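PDB 2IVF: ethylbenzene dehydrogenase alpha-subunit from Aromatoleum aromaticum, which belongs to the molybdopterin oxidoreductase family and binds a molybdenum atom, MGD, MD1 and an iron/sulfur cluster within one large chain. Local coordinates for residues A[853-858]-A[918-923]; A[889-894]-A[900-905]; A[924-927]-A[931-934]. All coordinates share one frame; numbering follows the deposited sequence.

Contact 1: residues A[853-858]-A[918-923]; sequences SIHSTH and VYFWDA. With MD1 (phosphoric acid 4-(2-amino-4-oxo-3,4,5,6,-tetrahydro-pteridin-6-yl)-2-hydroxy-3,4-dimercapto-but-3-en-yl ester guanylate ester), chain N.
Phe-920 and His-855 illustrate how two loops distant in sequence can meet by closing on one ligand. Their rings meet rim to rim, planes 20° apart, and neither covers the face of the other: CZ of Phe-920 comes 3.6 Å from ND1 of His-855. The phenyl edge continues along the backbone, where CE1 of Phe-920 lies 3.6 Å from CA of His-855. With CG of Phe-920 set between its own N and carbonyl carbon (chi1 65°), the ring end comes close to MD1, CZ of Phe-920 lying 3.2 Å from MD1 O11. MD1 O11 also shares a 2.8 Å hydrogen bond with His-855 ND1, near the imidazole plane.

Ser-856 holds the phosphate PA at two points. Ser-856 N donates to MD1 O1A at 2.8 Å, almost straight at 166°, and Ser-856 OG donates to MD1 O2A, also at 2.8 Å. A type II' turn from Ile-854 to Thr-857 presents both donors. Ser-856 CB rests 3.7 Å from OD2 of Asp-922, a van der Waals contact; that carboxylate is held by Ser-641 and Asn-609 and by a salt bridge to Arg-638, which itself bonds MD1. This pairing of turn and loop belongs to the dinucleotide-binding domain of the molybdopterin oxidoreductases, of the double-psi beta-barrel clan, where it lines the MD1 pocket.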
loop_
_atom_site.group_PDB
_atom_site.type_symbol
_atom_site.label_atom_id
_atom_site.label_comp_id
_atom_site.label_asym_id
_atom_site.label_seq_id
_atom_site.Cartn_x
_atom_site.Cartn_y
_atom_site.Cartn_z
ATOM N N SER A 853 3.202 -1.882 -0.109
ATOM C CA SER A 853 4.449 -1.257 -0.545
ATOM C C SER A 853 4.151 -0.430 -1.753
ATOM O O SER A 853 3.178 -0.712 -2.458
ATOM C CB SER A 853 5.516 -2.299 -0.880
ATOM O OG SER A 853 6.734 -1.704 -1.344
ATOM N N ILE A 854 4.992 0.583 -1.997
ATOM C CA ILE A 854 5.028 1.265 -3.294
ATOM C C ILE A 854 6.136 0.519 -4.081
ATOM O O ILE A 854 7.353 0.616 -3.795
ATOM C CB ILE A 854 5.278 2.781 -3.203
ATOM C CG1 ILE A 854 4.229 3.444 -2.297
ATOM C CG2 ILE A 854 5.251 3.414 -4.556
ATOM C CD1 ILE A 854 2.738 3.306 -2.795
ATOM N N HIS A 855 5.712 -0.282 -5.053
ATOM C CA HIS A 855 6.631 -1.208 -5.720
ATOM C C HIS A 855 7.401 -2.015 -4.675
ATOM O O HIS A 855 6.768 -2.503 -3.747
ATOM C CB HIS A 855 7.495 -0.430 -6.703
ATOM C CG HIS A 855 6.659 0.364 -7.614
ATOM N ND1 HIS A 855 5.945 -0.214 -8.632
ATOM C CD2 HIS A 855 6.265 1.653 -7.553
ATOM C CE1 HIS A 855 5.209 0.715 -9.217
ATOM N NE2 HIS A 855 5.381 1.855 -8.587
ATOM N N SER A 856 8.741 -2.123 -4.757
ATOM C CA SER A 856 9.494 -2.904 -3.763
ATOM C C SER A 856 10.098 -2.042 -2.664
ATOM O O SER A 856 10.850 -2.544 -1.818
ATOM C CB SER A 856 10.610 -3.721 -4.429
ATOM O OG SER A 856 10.116 -4.509 -5.506
ATOM N N THR A 857 9.806 -0.754 -2.697
ATOM C CA THR A 857 10.403 0.219 -1.795
ATOM C C THR A 857 10.266 -0.187 -0.335
ATOM O O THR A 857 11.217 0.009 0.456
ATOM C CB THR A 857 9.789 1.607 -2.051
ATOM O OG1 THR A 857 10.213 1.991 -3.358
ATOM C CG2 THR A 857 10.249 2.672 -1.036
ATOM N N HIS A 858 9.131 -0.793 -0.006
ATOM C CA HIS A 858 8.800 -1.165 1.376
ATOM C C HIS A 858 8.653 -2.678 1.567
ATOM O O HIS A 858 8.286 -3.162 2.695
ATOM C CB HIS A 858 7.499 -0.504 1.799
ATOM C CG HIS A 858 7.402 0.934 1.418
ATOM N ND1 HIS A 858 6.946 1.344 0.192
ATOM C CD2 HIS A 858 7.729 2.056 2.093
ATOM C CE1 HIS A 858 7.006 2.664 0.119
ATOM N NE2 HIS A 858 7.433 3.125 1.281
ATOM N N VAL A 918 -1.628 -12.824 -7.495
ATOM C CA VAL A 918 -0.430 -12.459 -6.755
ATOM C C VAL A 918 -0.135 -10.992 -7.013
ATOM O O VAL A 918 0.141 -10.600 -8.136
ATOM C CB VAL A 918 0.805 -13.313 -7.189
ATOM C CG1 VAL A 918 2.043 -12.936 -6.366
ATOM C CG2 VAL A 918 0.511 -14.826 -7.116
ATOM N N TYR A 919 -0.301 -10.185 -5.975
ATOM C CA TYR A 919 0.096 -8.777 -5.982
ATOM C C TYR A 919 1.582 -8.839 -5.834
ATOM O O TYR A 919 2.059 -9.678 -5.086
ATOM C CB TYR A 919 -0.481 -8.080 -4.754
ATOM C CG TYR A 919 -1.984 -8.083 -4.741
ATOM C CD1 TYR A 919 -2.689 -7.224 -5.552
ATOM C CD2 TYR A 919 -2.696 -8.924 -3.884
ATOM C CE1 TYR A 919 -4.069 -7.209 -5.527
ATOM C CE2 TYR A 919 -4.061 -8.933 -3.890
ATOM C CZ TYR A 919 -4.737 -8.052 -4.673
ATOM O OH TYR A 919 -6.094 -8.040 -4.706
ATOM N N PHE A 920 2.341 -8.054 -6.597
ATOM C CA PHE A 920 3.737 -8.452 -6.768
ATOM C C PHE A 920 4.599 -8.322 -5.547
ATOM O O PHE A 920 4.288 -7.569 -4.612
ATOM C CB PHE A 920 4.387 -7.813 -7.997
ATOM C CG PHE A 920 4.535 -6.329 -7.944
ATOM C CD1 PHE A 920 5.466 -5.754 -7.114
ATOM C CD2 PHE A 920 3.802 -5.517 -8.784
ATOM C CE1 PHE A 920 5.645 -4.402 -7.097
ATOM C CE2 PHE A 920 3.980 -4.132 -8.773
ATOM C CZ PHE A 920 4.906 -3.589 -7.968
ATOM N N TRP A 921 5.700 -9.074 -5.563
ATOM C CA TRP A 921 6.659 -9.129 -4.473
ATOM C C TRP A 921 8.052 -9.048 -5.080
ATOM O O TRP A 921 8.236 -9.343 -6.287
ATOM C CB TRP A 921 6.514 -10.465 -3.723
ATOM C CG TRP A 921 5.136 -10.618 -3.135
ATOM C CD1 TRP A 921 4.094 -11.306 -3.672
ATOM C CD2 TRP A 921 4.645 -10.004 -1.944
ATOM N NE1 TRP A 921 2.974 -11.219 -2.850
ATOM C CE2 TRP A 921 3.294 -10.427 -1.777
ATOM C CE3 TRP A 921 5.231 -9.222 -0.956
ATOM C CZ2 TRP A 921 2.506 -10.009 -0.712
ATOM C CZ3 TRP A 921 4.459 -8.813 0.088
ATOM C CH2 TRP A 921 3.113 -9.191 0.209
ATOM N N ASP A 922 9.040 -8.663 -4.277
ATOM C CA ASP A 922 10.395 -8.650 -4.797
ATOM C C ASP A 922 10.863 -10.070 -4.893
ATOM O O ASP A 922 10.461 -10.905 -4.095
ATOM C CB ASP A 922 11.305 -7.817 -3.899
ATOM C CG ASP A 922 12.517 -7.262 -4.625
ATOM O OD1 ASP A 922 12.856 -7.704 -5.762
ATOM O OD2 ASP A 922 13.167 -6.404 -3.970
ATOM N N ALA A 923 11.737 -10.352 -5.857
ATOM C CA ALA A 923 12.121 -11.737 -6.168
ATOM C C ALA A 923 12.807 -12.506 -5.036
ATOM O O ALA A 923 12.585 -13.712 -4.890
ATOM C CB ALA A 923 12.949 -11.799 -7.418
HETATM P PB MD1 N . 10.342 -1.149 -10.678
HETATM O O3B MD1 N . 10.096 -1.252 -9.119
HETATM O O1B MD1 N . 10.434 0.296 -11.010
HETATM O O2B MD1 N . 11.320 -2.145 -11.171
HETATM O O3A MD1 N . 8.948 -1.659 -11.237
HETATM C C10 MD1 N . 7.838 -0.773 -11.502
HETATM C C11 MD1 N . 6.692 -1.713 -11.839
HETATM O O11 MD1 N . 6.252 -2.208 -10.529
HETATM C C12 MD1 N . 5.557 -0.949 -12.466
HETATM S S12 MD1 N . 5.447 0.755 -12.362
HETATM C C13 MD1 N . 4.521 -1.599 -13.089
HETATM S S13 MD1 N . 3.207 -0.775 -13.754
HETATM C C14 MD1 N . 4.486 -3.070 -13.254
HETATM N N15 MD1 N . 3.411 -3.797 -12.668
HETATM C C16 MD1 N . 3.389 -5.167 -12.675
HETATM C C15 MD1 N . 2.251 -5.786 -12.194
HETATM O O14 MD1 N . 1.265 -5.122 -11.776
HETATM N N17 MD1 N . 2.316 -7.141 -12.147
HETATM C C17 MD1 N . 3.423 -7.845 -12.624
HETATM N N16 MD1 N . 3.364 -9.167 -12.553
HETATM N N18 MD1 N . 4.493 -7.208 -13.129
HETATM C C20 MD1 N . 4.479 -5.893 -13.163
HETATM N N8 MD1 N . 5.535 -5.244 -13.719
HETATM C C7 MD1 N . 5.697 -3.816 -13.759
HETATM P PA MD1 N . 10.992 -1.791 -7.896
HETATM O O1A MD1 N . 10.457 -1.090 -6.690
HETATM O O2A MD1 N . 10.926 -3.270 -7.904
HETATM O "O5'" MD1 N . 12.476 -1.338 -8.189
HETATM C "C5'" MD1 N . 12.750 0.052 -8.053
HETATM C "C4'" MD1 N . 13.942 0.241 -7.209
HETATM O "O4'" MD1 N . 13.998 1.650 -7.021
HETATM C "C1'" MD1 N . 14.622 1.812 -5.746
HETATM N N9 MD1 N . 14.431 3.138 -5.141
HETATM C C4 MD1 N . 15.383 4.058 -5.098
HETATM N N3 MD1 N . 16.647 4.016 -5.584
HETATM C C2 MD1 N . 17.451 5.070 -5.446
HETATM N N2 MD1 N . 18.717 5.043 -5.943
HETATM N N1 MD1 N . 16.986 6.154 -4.728
HETATM C C6 MD1 N . 15.719 6.261 -4.208
HETATM O O6 MD1 N . 15.383 7.303 -3.646
HETATM C C5 MD1 N . 14.865 5.165 -4.406
HETATM N N7 MD1 N . 13.619 4.872 -4.050
HETATM C C8 MD1 N . 13.366 3.644 -4.512
HETATM C "C2'" MD1 N . 13.972 0.753 -4.862
HETATM O "O2'" MD1 N . 14.784 0.367 -3.725
HETATM C "C3'" MD1 N . 13.689 -0.399 -5.838
HETATM O "O3'" MD1 N . 14.596 -1.515 -5.642
#

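Contact 2: residues A[889-894]-A[900-905]; sequences GDMAKL and DCEIMV
Lys-893 NZ is gripped twice across the contact: it makes a 2.6 Å salt bridge with Glu-902 OE1 and donates to a water, also at 2.6 Å, which passes a hydrogen bond on to Asp-900 OD2. Glu-902 offers the anti lone pair of OE1, on the side away from OE2. Its chain runs extended from a CG anti to the backbone N (chi1 179°), while the lysine, bent at chi2, carries NZ across to Glu-902. Glu-902 OE2 has a second lysine, Lys-927, while Asp-900 OD1 is salt-bridged to Lys-930.

The backbone here is an antiparallel beta hairpin, 891-895 with 900-908, in the mixed sheet of the dinucleotide-binding domain. Ala-892 with Ile-903 and Leu-894 with Cys-901 are hydrogen-bonded pairs within it; Ala-892 N reaches Ile-903 O at 2.8 Å. Toward Gly-889 the backbone still pairs, Val-905 N giving a 2.7 Å bond to Asp-890 O.

The face opposite the charges is apolar and buried. There Ala-892 CB presses against Val-905 CG2 at 3.3 Å, a tight approach, and Leu-894 sets CD1 against Ile-903 CG2 and CB against Cys-901 SG. On the charged face, the CE methyls of Met-891 and Met-904 meet, and Met-904 also packs on Trp-130 of the beta-subunit.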
loop_
_atom_site.group_PDB
_atom_site.type_symbol
_atom_site.label_atom_id
_atom_site.label_comp_id
_atom_site.label_asym_id
_atom_site.label_seq_id
_atom_site.Cartn_x
_atom_site.Cartn_y
_atom_site.Cartn_z
ATOM N N GLY A 889 -2.677 -20.732 4.315
ATOM C CA GLY A 889 -1.356 -20.786 4.979
ATOM C C GLY A 889 -0.440 -21.891 4.472
ATOM O O GLY A 889 0.740 -21.896 4.777
ATOM N N ASP A 890 -0.986 -22.846 3.743
ATOM C CA ASP A 890 -0.141 -23.824 3.058
ATOM C C ASP A 890 0.749 -23.111 2.043
ATOM O O ASP A 890 0.438 -22.023 1.580
ATOM C CB ASP A 890 -0.960 -24.864 2.302
ATOM C CG ASP A 890 -1.551 -25.893 3.189
ATOM O OD1 ASP A 890 -1.070 -26.087 4.328
ATOM O OD2 ASP A 890 -2.459 -26.576 2.723
ATOM N N MET A 891 1.860 -23.740 1.711
ATOM C CA MET A 891 2.625 -23.357 0.524
ATOM C C MET A 891 2.052 -24.100 -0.690
ATOM O O MET A 891 1.504 -25.185 -0.586
ATOM C CB MET A 891 4.098 -23.733 0.646
ATOM C CG MET A 891 4.790 -23.115 1.792
ATOM S SD MET A 891 4.838 -21.342 1.614
ATOM C CE MET A 891 4.416 -20.990 3.284
ATOM N N ALA A 892 2.225 -23.496 -1.858
ATOM C CA ALA A 892 1.783 -24.066 -3.104
ATOM C C ALA A 892 2.838 -23.829 -4.159
ATOM O O ALA A 892 3.594 -22.865 -4.049
ATOM C CB ALA A 892 0.440 -23.431 -3.513
ATOM N N LYS A 893 2.904 -24.700 -5.163
ATOM C CA LYS A 893 3.639 -24.435 -6.389
ATOM C C LYS A 893 2.673 -23.878 -7.402
ATOM O O LYS A 893 1.571 -24.418 -7.586
ATOM C CB LYS A 893 4.286 -25.688 -6.998
ATOM C CG LYS A 893 5.295 -26.375 -6.171
ATOM C CD LYS A 893 6.472 -25.497 -5.824
ATOM C CE LYS A 893 7.666 -26.402 -5.377
ATOM N NZ LYS A 893 8.793 -25.600 -4.940
ATOM N N LEU A 894 3.060 -22.766 -8.012
ATOM C CA LEU A 894 2.437 -22.291 -9.228
ATOM C C LEU A 894 3.350 -22.661 -10.368
ATOM O O LEU A 894 4.587 -22.501 -10.268
ATOM C CB LEU A 894 2.278 -20.772 -9.247
ATOM C CG LEU A 894 1.133 -20.010 -8.580
ATOM C CD1 LEU A 894 0.699 -20.656 -7.314
ATOM C CD2 LEU A 894 1.517 -18.508 -8.440
ATOM N N ASP A 900 8.178 -22.292 -12.696
ATOM C CA ASP A 900 7.395 -22.509 -11.490
ATOM C C ASP A 900 7.900 -21.663 -10.361
ATOM O O ASP A 900 9.029 -21.178 -10.398
ATOM C CB ASP A 900 7.442 -23.970 -11.059
ATOM C CG ASP A 900 8.839 -24.410 -10.575
ATOM O OD1 ASP A 900 9.812 -24.313 -11.358
ATOM O OD2 ASP A 900 8.962 -24.856 -9.411
ATOM N N CYS A 901 7.072 -21.532 -9.331
ATOM C CA CYS A 901 7.482 -20.825 -8.142
ATOM C C CYS A 901 6.698 -21.367 -6.972
ATOM O O CYS A 901 5.765 -22.139 -7.168
ATOM C CB CYS A 901 7.239 -19.363 -8.310
ATOM S SG CYS A 901 5.489 -18.916 -8.418
ATOM N N GLU A 902 7.134 -21.045 -5.769
ATOM C CA GLU A 902 6.469 -21.518 -4.573
ATOM C C GLU A 902 6.052 -20.296 -3.829
ATOM O O GLU A 902 6.828 -19.351 -3.729
ATOM C CB GLU A 902 7.427 -22.339 -3.724
ATOM C CG GLU A 902 6.835 -22.849 -2.441
ATOM C CD GLU A 902 7.650 -23.958 -1.801
ATOM O OE1 GLU A 902 8.375 -24.709 -2.510
ATOM O OE2 GLU A 902 7.537 -24.089 -0.561
ATOM N N ILE A 903 4.830 -20.329 -3.296
ATOM C CA ILE A 903 4.217 -19.171 -2.680
ATOM C C ILE A 903 3.233 -19.639 -1.635
ATOM O O ILE A 903 2.677 -20.734 -1.773
ATOM C CB ILE A 903 3.532 -18.359 -3.783
ATOM C CG1 ILE A 903 3.198 -16.961 -3.302
ATOM C CG2 ILE A 903 2.368 -19.153 -4.352
ATOM C CD1 ILE A 903 2.906 -15.978 -4.484
ATOM N N MET A 904 3.080 -18.856 -0.571
ATOM C CA MET A 904 2.101 -19.132 0.482
ATOM C C MET A 904 0.700 -18.835 -0.010
ATOM O O MET A 904 0.485 -17.837 -0.697
ATOM C CB MET A 904 2.391 -18.314 1.731
ATOM C CG MET A 904 1.260 -18.387 2.798
ATOM S SD MET A 904 1.690 -17.514 4.287
ATOM C CE MET A 904 2.767 -18.694 5.121
ATOM N N VAL A 905 -0.267 -19.644 0.414
ATOM C CA VAL A 905 -1.613 -19.549 -0.067
ATOM C C VAL A 905 -2.473 -18.802 0.943
ATOM O O VAL A 905 -2.411 -19.031 2.161
ATOM C CB VAL A 905 -2.229 -20.932 -0.309
ATOM C CG1 VAL A 905 -3.750 -20.819 -0.672
ATOM C CG2 VAL A 905 -1.479 -21.661 -1.420
HETATM O O HOH W 1 9.172 -23.916 -6.941
#

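Contact 3: residues A[924-927]-A[931-934]; sequences HQYK and PYDI. With MD1 (phosphoric acid 4-(2-amino-4-oxo-3,4,5,6,-tetrahydro-pteridin-6-yl)-2-hydroxy-3,4-dimercapto-but-3-en-yl ester guanylate ester), chain N.
Pro-931 lies over one face of the Tyr-926 ring, its CA above the ring and CB of Pro-931 3.4 Å from CE1 of Tyr-926. Tyr-932 runs alongside in the same direction and receives the Tyr-926 hydroxyl at its ring edge, OH of Tyr-926 lying 3.9 Å from CD1 of Tyr-932. With CG of Tyr-926 beside the backbone N (chi1 -65°), the ring extends across the proline, and Tyr-926 OH donates to a water at 2.7 Å. That water in turn donates to OD1 of Asp-933 at 2.6 Å, so the phenol reaches the carboxylate indirectly.

The other oxygen of Asp-933 faces MD1. N16 of MD1 donates to Tyr-932 OH at 2.9 Å, nearly straight at 167°, and makes a weak, bent bond of 3.0 Å to Asp-933 OD2. Tyr-932 and Asp-933 begin a 3-10 segment, in which Ile-934 N bonds Pro-931 O, and the two neighbours set both acceptors round one amine. The site is the pterin end of the MD1 pocket in the dinucleotide-binding domain of a molybdopterin oxidoreductase, where Tyr-926, linked through water to Asp-933, stands as a second-shell residue.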
loop_
_atom_site.group_PDB
_atom_site.type_symbol
_atom_site.label_atom_id
_atom_site.label_comp_id
_atom_site.label_asym_id
_atom_site.label_seq_id
_atom_site.Cartn_x
_atom_site.Cartn_y
_atom_site.Cartn_z
ATOM N N HIS A 924 13.614 -11.823 -4.215
ATOM C CA HIS A 924 14.327 -12.508 -3.133
ATOM C C HIS A 924 13.454 -12.674 -1.879
ATOM O O HIS A 924 13.939 -13.051 -0.772
ATOM C CB HIS A 924 15.692 -11.873 -2.852
ATOM C CG HIS A 924 15.664 -10.412 -2.524
ATOM N ND1 HIS A 924 14.523 -9.640 -2.604
ATOM C CD2 HIS A 924 16.663 -9.574 -2.157
ATOM C CE1 HIS A 924 14.820 -8.398 -2.272
ATOM N NE2 HIS A 924 16.108 -8.331 -1.992
ATOM N N GLN A 925 12.157 -12.396 -2.029
ATOM C CA GLN A 925 11.167 -12.798 -1.020
ATOM C C GLN A 925 10.604 -14.202 -1.266
ATOM O O GLN A 925 9.805 -14.727 -0.460
ATOM C CB GLN A 925 9.993 -11.827 -0.983
ATOM C CG GLN A 925 10.373 -10.393 -0.698
ATOM C CD GLN A 925 9.161 -9.517 -0.554
ATOM O OE1 GLN A 925 8.778 -8.774 -1.496
ATOM N NE2 GLN A 925 8.548 -9.578 0.615
ATOM N N TYR A 926 11.037 -14.831 -2.359
ATOM C CA TYR A 926 10.559 -16.124 -2.728
ATOM C C TYR A 926 11.643 -17.170 -2.603
ATOM O O TYR A 926 12.832 -16.910 -2.850
ATOM C CB TYR A 926 10.180 -16.192 -4.210
ATOM C CG TYR A 926 9.023 -15.356 -4.679
ATOM C CD1 TYR A 926 9.185 -13.983 -4.923
ATOM C CD2 TYR A 926 7.808 -15.939 -4.981
ATOM C CE1 TYR A 926 8.158 -13.223 -5.409
ATOM C CE2 TYR A 926 6.758 -15.178 -5.454
ATOM C CZ TYR A 926 6.948 -13.850 -5.715
ATOM O OH TYR A 926 5.916 -13.115 -6.229
ATOM N N LYS A 927 11.191 -18.383 -2.323
ATOM C CA LYS A 927 12.075 -19.540 -2.300
ATOM C C LYS A 927 12.780 -19.679 -3.632
ATOM O O LYS A 927 12.166 -19.580 -4.696
ATOM C CB LYS A 927 11.282 -20.806 -1.963
ATOM C CG LYS A 927 10.841 -20.819 -0.515
ATOM C CD LYS A 927 9.972 -22.028 -0.152
ATOM C CE LYS A 927 9.331 -21.823 1.245
ATOM N NZ LYS A 927 8.643 -23.005 1.833
ATOM N N PRO A 931 10.274 -15.499 -8.520
ATOM C CA PRO A 931 9.027 -14.836 -8.229
ATOM C C PRO A 931 7.921 -15.360 -9.114
ATOM O O PRO A 931 8.175 -16.035 -10.093
ATOM C CB PRO A 931 9.342 -13.374 -8.541
ATOM C CG PRO A 931 10.224 -13.517 -9.737
ATOM C CD PRO A 931 11.093 -14.713 -9.464
ATOM N N TYR A 932 6.671 -15.042 -8.809
ATOM C CA TYR A 932 5.605 -15.479 -9.696
ATOM C C TYR A 932 5.836 -14.979 -11.120
ATOM O O TYR A 932 5.469 -15.642 -12.100
ATOM C CB TYR A 932 4.249 -15.044 -9.158
ATOM C CG TYR A 932 3.534 -13.904 -9.794
ATOM C CD1 TYR A 932 3.743 -12.569 -9.374
ATOM C CD2 TYR A 932 2.511 -14.158 -10.694
ATOM C CE1 TYR A 932 2.998 -11.515 -9.910
ATOM C CE2 TYR A 932 1.758 -13.125 -11.244
ATOM C CZ TYR A 932 1.998 -11.803 -10.856
ATOM O OH TYR A 932 1.233 -10.826 -11.426
ATOM N N ASP A 933 6.502 -13.843 -11.229
ATOM C CA ASP A 933 6.792 -13.248 -12.550
ATOM C C ASP A 933 7.595 -14.144 -13.481
ATOM O O ASP A 933 7.557 -13.947 -14.717
ATOM C CB ASP A 933 7.474 -11.885 -12.380
ATOM C CG ASP A 933 6.793 -11.053 -11.363
ATOM O OD1 ASP A 933 6.996 -11.324 -10.167
ATOM O OD2 ASP A 933 6.043 -10.122 -11.732
ATOM N N ILE A 934 8.321 -15.114 -12.913
ATOM C CA ILE A 934 9.157 -15.982 -13.701
ATOM C C ILE A 934 8.316 -16.676 -14.769
ATOM O O ILE A 934 8.824 -16.989 -15.852
ATOM C CB ILE A 934 9.922 -17.024 -12.840
ATOM C CG1 ILE A 934 11.057 -17.685 -13.620
ATOM C CG2 ILE A 934 8.986 -18.187 -12.319
ATOM C CD1 ILE A 934 11.973 -18.475 -12.741
HETATM P PB MD1 N . 10.342 -1.149 -10.678
HETATM O O3B MD1 N . 10.096 -1.252 -9.119
HETATM O O1B MD1 N . 10.434 0.296 -11.010
HETATM O O2B MD1 N . 11.320 -2.145 -11.171
HETATM O O3A MD1 N . 8.948 -1.659 -11.237
HETATM C C10 MD1 N . 7.838 -0.773 -11.502
HETATM C C11 MD1 N . 6.692 -1.713 -11.839
HETATM O O11 MD1 N . 6.252 -2.208 -10.529
HETATM C C12 MD1 N . 5.557 -0.949 -12.466
HETATM S S12 MD1 N . 5.447 0.755 -12.362
HETATM C C13 MD1 N . 4.521 -1.599 -13.089
HETATM S S13 MD1 N . 3.207 -0.775 -13.754
HETATM C C14 MD1 N . 4.486 -3.070 -13.254
HETATM N N15 MD1 N . 3.411 -3.797 -12.668
HETATM C C16 MD1 N . 3.389 -5.167 -12.675
HETATM C C15 MD1 N . 2.251 -5.786 -12.194
HETATM O O14 MD1 N . 1.265 -5.122 -11.776
HETATM N N17 MD1 N . 2.316 -7.141 -12.147
HETATM C C17 MD1 N . 3.423 -7.845 -12.624
HETATM N N16 MD1 N . 3.364 -9.167 -12.553
HETATM N N18 MD1 N . 4.493 -7.208 -13.129
HETATM C C20 MD1 N . 4.479 -5.893 -13.163
HETATM N N8 MD1 N . 5.535 -5.244 -13.719
HETATM C C7 MD1 N . 5.697 -3.816 -13.759
HETATM P PA MD1 N . 10.992 -1.791 -7.896
HETATM O O1A MD1 N . 10.457 -1.090 -6.690
HETATM O O2A MD1 N . 10.926 -3.270 -7.904
HETATM O "O5'" MD1 N . 12.476 -1.338 -8.189
HETATM C "C5'" MD1 N . 12.750 0.052 -8.053
HETATM C "C4'" MD1 N . 13.942 0.241 -7.209
HETATM O "O4'" MD1 N . 13.998 1.650 -7.021
HETATM C "C1'" MD1 N . 14.622 1.812 -5.746
HETATM N N9 MD1 N . 14.431 3.138 -5.141
HETATM C C4 MD1 N . 15.383 4.058 -5.098
HETATM N N3 MD1 N . 16.647 4.016 -5.584
HETATM C C2 MD1 N . 17.451 5.070 -5.446
HETATM N N2 MD1 N . 18.717 5.043 -5.943
HETATM N N1 MD1 N . 16.986 6.154 -4.728
HETATM C C6 MD1 N . 15.719 6.261 -4.208
HETATM O O6 MD1 N . 15.383 7.303 -3.646
HETATM C C5 MD1 N . 14.865 5.165 -4.406
HETATM N N7 MD1 N . 13.619 4.872 -4.050
HETATM C C8 MD1 N . 13.366 3.644 -4.512
HETATM C "C2'" MD1 N . 13.972 0.753 -4.862
HETATM O "O2'" MD1 N . 14.784 0.367 -3.725
HETATM C "C3'" MD1 N . 13.689 -0.399 -5.838
HETATM O "O3'" MD1 N . 14.596 -1.515 -5.642
HETATM O O HOH W 2 6.588 -10.920 -7.629
#

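All three contacts fall in the dinucleotide-binding domain. Contacts 1 and 3 are buried loop pairs that border MD1, the first at its phosphate and O11, the second at its pterin amine. Contact 1 sets two rings rim to rim, contact 3 a proline over a tyrosine face. No clear hydrogen bond joins the segments directly in either; polar contact runs through MD1 and, in contact 3, also through a water. Contact 2, only partly buried and farther from the chain centre, is regular strand pairing with a salt bridge on one face. Val-918 methyls touch Ile-903 and Leu-894 of the hairpin, and Cys-901 meets Tyr-932. A salt bridge from Glu-902 to Lys-927 ties contact 2 to contact 3 nearer the surface.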